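Local coordinates for protein PT26-6P (Thermococcus sp., PDB 2WB7) that is of unknown function but is encoded by a euryarchaeal mobile genetic element and has three domains with novel folds, at residues 307-312 and 322-327. Numbering follows the deposited sequence.
Sequences RFVTLR and ADTTTG
F308 and T325 form an antiparallel hydrogen-bonded pair, F308 N reaching T325 O at 2.9 Å and T325 N reaching F308 O at 2.8 Å, while R307 with T326 and V309 with T324 are the non-hydrogen-bonded pairs to either side. Two further bonds, T310 N to D323 O (158° at the hydrogen) and A322 N to T310 O, carry the pairing past the corner that the chain turns at D323. On the face shared by R307, V309, T324 and T326, R307 runs obliquely across both threonines. R307 CG stands anti to the backbone N (chi1 -170°), which leads the chain over the neighbouring strand; R307 NE then makes a weak, bent bond of 3.2 Å to T324 OG1 (127° at the hydrogen), and T326 CB lies 3.8 Å above the R307 guanidinium plane, off toward its rim. The same T324 hydroxyl donates weakly to F308 O. R307 NH1 is bonded to the carbonyl of I142, so the arginine links this face to helix 135-144. With alanine in place of R307, the I142 carbonyl would probably lose its guanidinium donor, T324 OG1 its weak NE contact, and T326 the group lying over it. The two segments belong to the hairpin of strands 301-314 and 319-331 in the second immunoglobulin-like domain, the latter an outermost strand of an eight-stranded antiparallel sheet; strand 350-364 flanks 301-314 on its other side. V309 CG1 meets T324 CB at 3.8 Å on the arginine's face. On the other face F308 and T325 lie side by side: the methyl CG2 of T325 approaches F308 CB and the ring edge, near the ring plane, while the ring itself stacks with F286. At the corner a water bridges T310 OG1 and D323 OD2, 2.6 Å from each and donating to the carboxylate, whose OD2 also accepts the backbone N of H343.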
loop_
_atom_site.group_PDB
_atom_site.type_symbol
_atom_site.label_atom_id
_atom_site.label_comp_id
_atom_site.label_asym_id
_atom_site.label_seq_id
_atom_site.Cartn_x
_atom_site.Cartn_y
_atom_site.Cartn_z
ATOM N N ARG A 307 -6.542 -4.821 -13.142
ATOM C CA ARG A 307 -5.667 -5.789 -13.799
ATOM C C ARG A 307 -4.629 -6.335 -12.817
ATOM O O ARG A 307 -3.877 -5.587 -12.218
ATOM C CB ARG A 307 -4.960 -5.145 -14.990
ATOM C CG ARG A 307 -4.229 -6.120 -15.862
ATOM C CD ARG A 307 -3.877 -5.506 -17.197
ATOM N NE ARG A 307 -3.921 -6.544 -18.211
ATOM C CZ ARG A 307 -4.777 -6.575 -19.227
ATOM N NH1 ARG A 307 -5.647 -5.591 -19.401
ATOM N NH2 ARG A 307 -4.736 -7.590 -20.088
ATOM N N PHE A 308 -4.589 -7.645 -12.652
ATOM C CA PHE A 308 -3.538 -8.273 -11.850
ATOM C C PHE A 308 -2.639 -9.004 -12.811
ATOM O O PHE A 308 -3.139 -9.696 -13.706
ATOM C CB PHE A 308 -4.142 -9.247 -10.827
ATOM C CG PHE A 308 -5.038 -8.569 -9.827
ATOM C CD1 PHE A 308 -4.494 -7.875 -8.744
ATOM C CD2 PHE A 308 -6.409 -8.551 -10.007
ATOM C CE1 PHE A 308 -5.302 -7.209 -7.852
ATOM C CE2 PHE A 308 -7.221 -7.884 -9.107
ATOM C CZ PHE A 308 -6.662 -7.215 -8.025
ATOM N N VAL A 309 -1.326 -8.833 -12.659
ATOM C CA VAL A 309 -0.366 -9.425 -13.587
ATOM C C VAL A 309 0.845 -10.011 -12.882
ATOM O O VAL A 309 1.075 -9.755 -11.706
ATOM C CB VAL A 309 0.159 -8.387 -14.639
ATOM C CG1 VAL A 309 -1.011 -7.676 -15.326
ATOM C CG2 VAL A 309 1.118 -7.398 -13.989
ATOM N N THR A 310 1.604 -10.828 -13.602
ATOM C CA THR A 310 2.988 -11.083 -13.233
ATOM C C THR A 310 3.765 -10.473 -14.374
ATOM O O THR A 310 3.282 -10.458 -15.524
ATOM C CB THR A 310 3.340 -12.582 -13.127
ATOM O OG1 THR A 310 2.984 -13.267 -14.335
ATOM C CG2 THR A 310 2.630 -13.208 -11.975
ATOM N N LEU A 311 4.942 -9.951 -14.063
ATOM C CA LEU A 311 5.785 -9.361 -15.066
ATOM C C LEU A 311 7.113 -10.114 -15.104
ATOM O O LEU A 311 7.826 -10.211 -14.085
ATOM C CB LEU A 311 6.012 -7.892 -14.750
ATOM C CG LEU A 311 4.758 -7.015 -14.723
ATOM C CD1 LEU A 311 5.094 -5.594 -14.307
ATOM C CD2 LEU A 311 4.093 -7.010 -16.077
ATOM N N ARG A 312 7.443 -10.669 -16.267
ATOM C CA ARG A 312 8.744 -11.309 -16.409
ATOM C C ARG A 312 9.767 -10.210 -16.486
ATOM O O ARG A 312 9.594 -9.252 -17.232
ATOM C CB ARG A 312 8.817 -12.166 -17.666
ATOM C CG ARG A 312 10.178 -12.792 -17.895
ATOM C CD ARG A 312 10.107 -13.914 -18.938
ATOM N NE ARG A 312 9.195 -13.556 -20.019
ATOM C CZ ARG A 312 7.952 -14.021 -20.133
ATOM N NH1 ARG A 312 7.469 -14.875 -19.244
ATOM N NH2 ARG A 312 7.187 -13.633 -21.144
ATOM N N ALA A 322 3.410 -11.155 -18.383
ATOM C CA ALA A 322 3.224 -12.602 -18.390
ATOM C C ALA A 322 1.761 -12.908 -18.093
ATOM O O ALA A 322 0.875 -12.330 -18.707
ATOM C CB ALA A 322 4.123 -13.245 -17.365
ATOM N N ASP A 323 1.507 -13.788 -17.135
ATOM C CA ASP A 323 0.154 -14.120 -16.702
ATOM C C ASP A 323 -0.649 -12.900 -16.196
ATOM O O ASP A 323 -0.104 -12.013 -15.539
ATOM C CB ASP A 323 0.241 -15.212 -15.637
ATOM C CG ASP A 323 1.090 -16.417 -16.091
ATOM O OD1 ASP A 323 1.172 -16.704 -17.313
ATOM O OD2 ASP A 323 1.678 -17.093 -15.222
ATOM N N THR A 324 -1.940 -12.839 -16.523
ATOM C CA THR A 324 -2.759 -11.651 -16.215
ATOM C C THR A 324 -4.240 -11.972 -16.077
ATOM O O THR A 324 -4.766 -12.836 -16.782
ATOM C CB THR A 324 -2.640 -10.557 -17.291
ATOM O OG1 THR A 324 -3.562 -9.499 -16.995
ATOM C CG2 THR A 324 -2.971 -11.108 -18.653
ATOM N N THR A 325 -4.905 -11.275 -15.158
ATOM C CA THR A 325 -6.354 -11.353 -15.050
ATOM C C THR A 325 -6.921 -9.936 -15.058
ATOM O O THR A 325 -6.335 -9.041 -14.450
ATOM C CB THR A 325 -6.809 -12.142 -13.796
ATOM O OG1 THR A 325 -8.228 -12.252 -13.803
ATOM C CG2 THR A 325 -6.415 -11.456 -12.548
ATOM N N THR A 326 -8.026 -9.715 -15.765
ATOM C CA THR A 326 -8.554 -8.371 -15.871
ATOM C C THR A 326 -10.071 -8.310 -16.040
ATOM O O THR A 326 -10.671 -9.157 -16.720
ATOM C CB THR A 326 -7.850 -7.604 -17.025
ATOM O OG1 THR A 326 -8.018 -6.191 -16.861
ATOM C CG2 THR A 326 -8.375 -8.024 -18.387
ATOM N N GLY A 327 -10.693 -7.304 -15.427
ATOM C CA GLY A 327 -12.127 -7.086 -15.606
ATOM C C GLY A 327 -12.712 -5.893 -14.869
ATOM O O GLY A 327 -12.008 -4.909 -14.589
HETATM O O HOH W 1 3.776 -15.765 -14.507
#